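Local coordinates for protein alpha-glucosidase (Pseudoalteromonas sp. K8, PDB 5HQA) that hydrolyses alpha-glucosides as a chloride-activated family 97 glycoside hydrolase, with a calcium ion held at the site where acarbose binds, at residues F101-D105 with S106-F110; A187-D191 with Y192-V196; E251-L255 with G256-W260. One frame throughout, in Å; residues are numbered along the deposited sequence.

Contact 1: F101-D105 with S106-F110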
loop_
_atom_site.group_PDB
_atom_site.type_symbol
_atom_site.label_atom_id
_atom_site.label_comp_id
_atom_site.label_asym_id
_atom_site.label_seq_id
_atom_site.Cartn_x
_atom_site.Cartn_y
_atom_site.Cartn_z
ATOM N N PHE A 101 3.882 23.420 7.683
ATOM C CA PHE A 101 2.634 23.034 7.022
ATOM C C PHE A 101 2.770 23.228 5.522
ATOM O O PHE A 101 3.243 24.277 5.074
ATOM C CB PHE A 101 1.454 23.873 7.512
ATOM C CG PHE A 101 1.116 23.668 8.956
ATOM C CD1 PHE A 101 0.056 22.846 9.325
ATOM C CD2 PHE A 101 1.845 24.304 9.942
ATOM C CE1 PHE A 101 -0.263 22.656 10.659
ATOM C CE2 PHE A 101 1.524 24.126 11.277
ATOM C CZ PHE A 101 0.473 23.295 11.631
ATOM N N LYS A 102 2.329 22.236 4.748
ATOM C CA LYS A 102 2.245 22.347 3.297
ATOM C C LYS A 102 0.790 22.164 2.898
ATOM O O LYS A 102 0.180 21.146 3.233
ATOM C CB LYS A 102 3.134 21.312 2.604
ATOM C CG LYS A 102 4.629 21.539 2.808
ATOM C CD LYS A 102 5.452 20.513 2.055
ATOM C CE LYS A 102 6.931 20.849 2.066
ATOM N NZ LYS A 102 7.682 19.948 1.137
ATOM N N ALA A 103 0.231 23.148 2.200
ATOM C CA ALA A 103 -1.178 23.128 1.818
ATOM C C ALA A 103 -1.263 22.933 0.310
ATOM O O ALA A 103 -0.827 23.804 -0.457
ATOM C CB ALA A 103 -1.876 24.417 2.249
ATOM N N PHE A 104 -1.806 21.791 -0.104
ATOM C CA PHE A 104 -2.082 21.457 -1.496
ATOM C C PHE A 104 -3.572 21.618 -1.770
ATOM O O PHE A 104 -4.391 21.637 -0.848
ATOM C CB PHE A 104 -1.688 20.014 -1.817
ATOM C CG PHE A 104 -0.264 19.668 -1.494
ATOM C CD1 PHE A 104 0.681 19.562 -2.513
ATOM C CD2 PHE A 104 0.122 19.401 -0.186
ATOM C CE1 PHE A 104 1.989 19.228 -2.233
ATOM C CE2 PHE A 104 1.429 19.061 0.107
ATOM C CZ PHE A 104 2.366 18.978 -0.921
ATOM N N ASP A 105 -3.931 21.690 -3.054
ATOM C CA ASP A 105 -5.355 21.692 -3.383
ATOM C C ASP A 105 -6.056 20.412 -2.926
ATOM O O ASP A 105 -7.269 20.433 -2.705
ATOM C CB ASP A 105 -5.562 21.886 -4.881
ATOM C CG ASP A 105 -5.222 23.293 -5.328
ATOM O OD1 ASP A 105 -5.105 24.189 -4.458
ATOM O OD2 ASP A 105 -5.085 23.512 -6.551
ATOM N N SER A 106 -5.328 19.310 -2.759
ATOM C CA SER A 106 -5.937 18.042 -2.380
ATOM C C SER A 106 -5.738 17.675 -0.913
ATOM O O SER A 106 -6.186 16.596 -0.502
ATOM C CB SER A 106 -5.387 16.919 -3.262
ATOM O OG SER A 106 -3.979 16.819 -3.119
ATOM N N GLY A 107 -5.094 18.513 -0.110
ATOM C CA GLY A 107 -4.898 18.169 1.285
ATOM C C GLY A 107 -3.724 18.912 1.893
ATOM O O GLY A 107 -3.111 19.777 1.267
ATOM N N VAL A 108 -3.425 18.564 3.144
ATOM C CA VAL A 108 -2.369 19.250 3.877
ATOM C C VAL A 108 -1.456 18.238 4.551
ATOM O O VAL A 108 -1.885 17.163 4.986
ATOM C CB VAL A 108 -2.929 20.248 4.923
ATOM C CG1 VAL A 108 -3.985 21.139 4.303
ATOM C CG2 VAL A 108 -3.481 19.521 6.127
ATOM N N GLY A 109 -0.184 18.591 4.630
ATOM C CA GLY A 109 0.794 17.820 5.382
ATOM C C GLY A 109 1.465 18.731 6.389
ATOM O O GLY A 109 1.688 19.914 6.115
ATOM N N PHE A 110 1.769 18.187 7.569
ATOM C CA PHE A 110 2.556 18.966 8.521
ATOM C C PHE A 110 3.501 18.060 9.301
ATOM O O PHE A 110 3.247 16.864 9.474
ATOM C CB PHE A 110 1.673 19.802 9.486
ATOM C CG PHE A 110 0.787 18.989 10.403
ATOM C CD1 PHE A 110 1.234 18.601 11.655
ATOM C CD2 PHE A 110 -0.507 18.653 10.019
ATOM C CE1 PHE A 110 0.418 17.864 12.511
ATOM C CE2 PHE A 110 -1.335 17.917 10.866
ATOM C CZ PHE A 110 -0.867 17.520 12.116
#
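K102 and G109 grip each other twice through their backbones: K102 N gives to G109 O at 2.8 Å, almost straight at 172°, and G109 N returns a bond to K102 O at 2.9 Å. Nearer the turn, F104 N reaches G107 O at 2.8 Å, whereas the return bond from G107 N to F104 O is stretched to 3.3 Å. That longer bond closes a type I turn over D105 and S106, the two-residue loop of the beta hairpin of strands 95-104 and 107-114 in the large antiparallel sheet of the N-terminal domain. At phi 157°, G107 would jam a CB against the preceding carbonyl. D105 OD1 accepts a hydrogen bond from D7 N, and S106 OG bonds S243 OG. F101 and F110 form a non-hydrogen-bonded pair and point the same way; F110 CB sits over the face of the F101 ring, 3.5 Å from CD1, while the rings barely overlap. Chi1 of 64° puts F110 CG between its own N and carbonyl carbon, turning the ring aside so that CB lies over F101 instead. Replacing F101 with an alanine would probably strip the cover from F110 CB and open a gap toward I14 and V83. On that same face A103 and V108 meet I12 of strand 10-15. On the opposite face, with K102, the F104 ring turns its edge to G107 O.

Contact 2: A187-D191 with Y192-V196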
loop_
_atom_site.group_PDB
_atom_site.type_symbol
_atom_site.label_atom_id
_atom_site.label_comp_id
_atom_site.label_asym_id
_atom_site.label_seq_id
_atom_site.Cartn_x
_atom_site.Cartn_y
_atom_site.Cartn_z
ATOM N N ALA A 187 3.400 10.494 5.983
ATOM C CA ALA A 187 4.337 10.341 4.882
ATOM C C ALA A 187 5.767 10.392 5.401
ATOM O O ALA A 187 6.070 11.135 6.343
ATOM C CB ALA A 187 4.120 11.428 3.809
ATOM N N ALA A 188 6.638 9.597 4.769
ATOM C CA ALA A 188 8.069 9.546 5.080
ATOM C C ALA A 188 8.300 9.092 6.522
ATOM O O ALA A 188 8.947 9.770 7.327
ATOM C CB ALA A 188 8.752 10.898 4.804
ATOM N N LEU A 189 7.772 7.911 6.839
ATOM C CA LEU A 189 7.916 7.349 8.184
ATOM C C LEU A 189 9.311 6.743 8.293
ATOM O O LEU A 189 9.545 5.609 7.865
ATOM C CB LEU A 189 6.823 6.322 8.455
ATOM C CG LEU A 189 6.906 5.549 9.771
ATOM C CD1 LEU A 189 6.950 6.483 10.985
ATOM C CD2 LEU A 189 5.715 4.592 9.866
ATOM N N VAL A 190 10.242 7.521 8.850
ATOM C CA VAL A 190 11.661 7.187 8.918
ATOM C C VAL A 190 12.142 7.416 10.343
ATOM O O VAL A 190 11.955 8.510 10.888
ATOM C CB VAL A 190 12.496 8.047 7.948
ATOM C CG1 VAL A 190 13.981 7.709 8.082
ATOM C CG2 VAL A 190 12.021 7.854 6.519
ATOM N N ASP A 191 12.767 6.398 10.939
ATOM C CA ASP A 191 13.341 6.491 12.288
ATOM C C ASP A 191 12.335 7.050 13.298
ATOM O O ASP A 191 12.638 7.947 14.089
ATOM C CB ASP A 191 14.621 7.331 12.291
ATOM C CG ASP A 191 15.349 7.265 13.625
ATOM O OD1 ASP A 191 15.313 6.180 14.250
ATOM O OD2 ASP A 191 15.930 8.289 14.062
ATOM N N TYR A 192 11.126 6.502 13.274
ATOM C CA TYR A 192 10.055 6.993 14.123
ATOM C C TYR A 192 9.029 5.878 14.239
ATOM O O TYR A 192 9.061 4.906 13.479
ATOM C CB TYR A 192 9.445 8.265 13.533
ATOM C CG TYR A 192 8.756 9.213 14.501
ATOM C CD1 TYR A 192 9.481 10.191 15.188
ATOM C CD2 TYR A 192 7.368 9.172 14.677
ATOM C CE1 TYR A 192 8.844 11.082 16.049
ATOM C CE2 TYR A 192 6.721 10.066 15.533
ATOM C CZ TYR A 192 7.469 11.013 16.214
ATOM O OH TYR A 192 6.832 11.897 17.052
ATOM N N ALA A 193 8.138 6.014 15.213
ATOM C CA ALA A 193 7.084 5.032 15.437
ATOM C C ALA A 193 5.861 5.378 14.596
ATOM O O ALA A 193 5.515 6.553 14.444
ATOM C CB ALA A 193 6.701 4.989 16.920
ATOM N N ALA A 194 5.196 4.353 14.059
ATOM C CA ALA A 194 3.990 4.602 13.279
ATOM C C ALA A 194 2.905 5.226 14.146
ATOM O O ALA A 194 2.800 4.956 15.345
ATOM C CB ALA A 194 3.450 3.312 12.655
ATOM N N MET A 195 2.083 6.059 13.516
ATOM C CA MET A 195 0.945 6.688 14.168
ATOM C C MET A 195 -0.302 5.830 13.972
ATOM O O MET A 195 -0.668 5.492 12.842
ATOM C CB MET A 195 0.725 8.089 13.603
ATOM C CG MET A 195 -0.460 8.827 14.194
ATOM S SD MET A 195 -0.612 10.478 13.450
ATOM C CE MET A 195 -1.135 10.087 11.767
ATOM N N VAL A 196 -0.936 5.479 15.075
ATOM C CA VAL A 196 -2.289 4.950 15.128
ATOM C C VAL A 196 -3.179 6.088 15.617
ATOM O O VAL A 196 -2.697 7.005 16.287
ATOM C CB VAL A 196 -2.273 3.733 16.081
ATOM C CG1 VAL A 196 -3.582 3.522 16.777
ATOM C CG2 VAL A 196 -1.751 2.488 15.344
#
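L189 is the residue that reaches across this bend, and its two methyls divide the work. CG stands anti to the backbone N (chi1 175°), which carries the branch against the returning chain: CD1 lies 3.6 Å from Y192 O and about as far from A193 O, while CD2 packs against A194 CB at 3.8 Å. L189 CD1 is also 4.0 Å from Y192 CB. Y192 O is buried here without a polar partner in the model. V190 turns its side chain away. D191 follows with positive phi and psi, and this left-handed backbone step swings the chain round into Y192. Its carboxylate is spent on partners beyond the bend: OD2 forms a salt bridge with K220, and OD1 accepts from Q413 and N417. The Y192 ring leaves the bend, with D191 O near its plane at the edge, and its hydroxyl bonds E128. The loop runs between strands 181-187 and 195-199, which belong to different sheets of the N-terminal domain. The Y192 ring lies among T226, P227 and R229 of strand 224-234, L209 of strand 204-209 and V218 of strand 218-221, while D191 reaches helix 413-428.

Contact 3: E251-L255 with G256-W260. With FMT (formic acid), chain L.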
loop_
_atom_site.group_PDB
_atom_site.type_symbol
_atom_site.label_atom_id
_atom_site.label_comp_id
_atom_site.label_asym_id
_atom_site.label_seq_id
_atom_site.Cartn_x
_atom_site.Cartn_y
_atom_site.Cartn_z
ATOM N N GLU A 251 11.222 12.530 0.358
ATOM C CA GLU A 251 12.469 13.026 -0.202
ATOM C C GLU A 251 12.705 12.421 -1.585
ATOM O O GLU A 251 12.271 11.299 -1.864
ATOM C CB GLU A 251 13.650 12.684 0.705
ATOM C CG GLU A 251 13.591 13.287 2.095
ATOM C CD GLU A 251 14.878 13.065 2.871
ATOM O OE1 GLU A 251 15.875 13.773 2.604
ATOM O OE2 GLU A 251 14.896 12.169 3.738
ATOM N N PRO A 252 13.402 13.139 -2.464
ATOM C CA PRO A 252 13.697 12.585 -3.792
ATOM C C PRO A 252 14.578 11.342 -3.720
ATOM O O PRO A 252 15.317 11.117 -2.756
ATOM C CB PRO A 252 14.426 13.734 -4.504
ATOM C CG PRO A 252 14.042 14.959 -3.749
ATOM C CD PRO A 252 13.853 14.532 -2.325
ATOM N N ASN A 253 14.493 10.541 -4.782
ATOM C CA ASN A 253 15.278 9.327 -4.984
ATOM C C ASN A 253 16.717 9.472 -4.503
ATOM O O ASN A 253 17.449 10.364 -4.944
ATOM C CB ASN A 253 15.261 8.972 -6.475
ATOM C CG ASN A 253 16.204 7.828 -6.821
ATOM O OD1 ASN A 253 16.439 6.928 -6.014
ATOM N ND2 ASN A 253 16.745 7.858 -8.033
ATOM N N LYS A 254 17.125 8.576 -3.603
ATOM C CA LYS A 254 18.490 8.529 -3.093
ATOM C C LYS A 254 19.325 7.406 -3.701
ATOM O O LYS A 254 20.499 7.259 -3.333
ATOM C CB LYS A 254 18.481 8.376 -1.570
ATOM C CG LYS A 254 17.998 9.601 -0.805
ATOM C CD LYS A 254 18.108 9.366 0.713
ATOM C CE LYS A 254 17.407 10.449 1.530
ATOM N NZ LYS A 254 17.820 11.818 1.140
ATOM N N LEU A 255 18.769 6.614 -4.620
ATOM C CA LEU A 255 19.465 5.439 -5.134
ATOM C C LEU A 255 20.062 5.651 -6.520
ATOM O O LEU A 255 20.586 4.700 -7.107
ATOM C CB LEU A 255 18.526 4.229 -5.146
ATOM C CG LEU A 255 18.040 3.764 -3.770
ATOM C CD1 LEU A 255 17.154 2.544 -3.903
ATOM C CD2 LEU A 255 19.220 3.466 -2.850
ATOM N N GLY A 256 20.003 6.867 -7.057
ATOM C CA GLY A 256 20.625 7.118 -8.348
ATOM C C GLY A 256 19.906 6.394 -9.473
ATOM O O GLY A 256 18.673 6.368 -9.541
ATOM N N ASP A 257 20.689 5.810 -10.385
ATOM C CA ASP A 257 20.144 5.042 -11.496
ATOM C C ASP A 257 19.407 3.823 -10.966
ATOM O O ASP A 257 20.030 2.930 -10.384
ATOM C CB ASP A 257 21.270 4.610 -12.440
ATOM C CG ASP A 257 20.763 3.981 -13.727
ATOM O OD1 ASP A 257 19.603 3.518 -13.764
ATOM O OD2 ASP A 257 21.535 3.949 -14.713
ATOM N N VAL A 258 18.089 3.767 -11.157
ATOM C CA VAL A 258 17.319 2.623 -10.677
ATOM C C VAL A 258 16.666 1.915 -11.859
ATOM O O VAL A 258 15.597 1.301 -11.726
ATOM C CB VAL A 258 16.281 3.042 -9.617
ATOM C CG1 VAL A 258 16.986 3.494 -8.344
ATOM C CG2 VAL A 258 15.396 4.151 -10.142
ATOM N N SER A 259 17.327 1.964 -13.019
ATOM C CA SER A 259 16.824 1.240 -14.181
ATOM C C SER A 259 16.815 -0.271 -13.959
ATOM O O SER A 259 16.152 -0.993 -14.715
ATOM C CB SER A 259 17.655 1.597 -15.416
ATOM O OG SER A 259 19.015 1.261 -15.216
ATOM N N TRP A 260 17.517 -0.762 -12.934
ATOM C CA TRP A 260 17.511 -2.179 -12.594
ATOM C C TRP A 260 16.257 -2.618 -11.850
ATOM O O TRP A 260 16.101 -3.816 -11.580
ATOM C CB TRP A 260 18.741 -2.519 -11.754
ATOM C CG TRP A 260 18.973 -1.591 -10.582
ATOM C CD1 TRP A 260 19.730 -0.451 -10.573
ATOM C CD2 TRP A 260 18.463 -1.743 -9.249
ATOM N NE1 TRP A 260 19.717 0.117 -9.318
ATOM C CE2 TRP A 260 18.948 -0.657 -8.489
ATOM C CE3 TRP A 260 17.640 -2.690 -8.627
ATOM C CZ2 TRP A 260 18.640 -0.494 -7.137
ATOM C CZ3 TRP A 260 17.331 -2.523 -7.285
ATOM C CH2 TRP A 260 17.831 -1.435 -6.557
HETATM C C FMT L . 22.173 1.673 -6.986
HETATM O O1 FMT L . 22.160 0.988 -5.960
HETATM O O2 FMT L . 21.164 2.146 -7.519
HETATM O O HOH W 1 19.653 9.656 -6.336
#
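N253 and V258 come at the turn from opposite directions, and the N253 amide bonds at both ends. Its ND2 donates to G256 O at 2.9 Å, in the carbonyl plane on a lone pair, with the acceptor lying almost in the amide's own plane; the bond thereby fixes which way the amide faces. The other end of the same group, OD1, takes L255 N at 2.7 Å, with the donor above the amide plane. Chi1 of 172° sets CG beside the carbonyl carbon, where the amide can span L255 and G256. A water accepts from G256 N and donates to N253 O. On the apolar side V258 CG1 lies against L255 CB at 3.6 Å. G256 has positive phi, and a CB there would clash with L255 O. Further on, W260 NE1 donates to a formic acid oxygen, O2, at 3.1 Å, in plane at the ring edge, and weakly to D257 O; K430 makes a cation-pi contact with this ring. D257 OD1 takes both S259 N and S259 OG. Two successive Asx turns, headed by N253 and D257, thus shape this surface linker between helix 245-248 and strand 264-269, the first strand of the TIM-barrel domain.

How the contacts relate
Contacts 1 and 2 are buried and belong to the N-terminal domain, while contact 3 lies at the surface in the loop between helix 245-248 and strand 264-269. Strand 224-234 is shared ground for the first two: it pairs with strand 107-114 and packs on the tyrosine of the bend. Their centres are about 18 Å apart, and none of the three touches another. Chemistry follows place. Contact 1 rests on paired backbone bonds and aromatic packing, contact 2 on leucine methyls with polar ends spent on outside partners, and contact 3 on side-chain-to-backbone bonds, water and a formic acid molecule, probably from the crystallisation liquor. Helix 413-428 is met by both contacts 2 and 3.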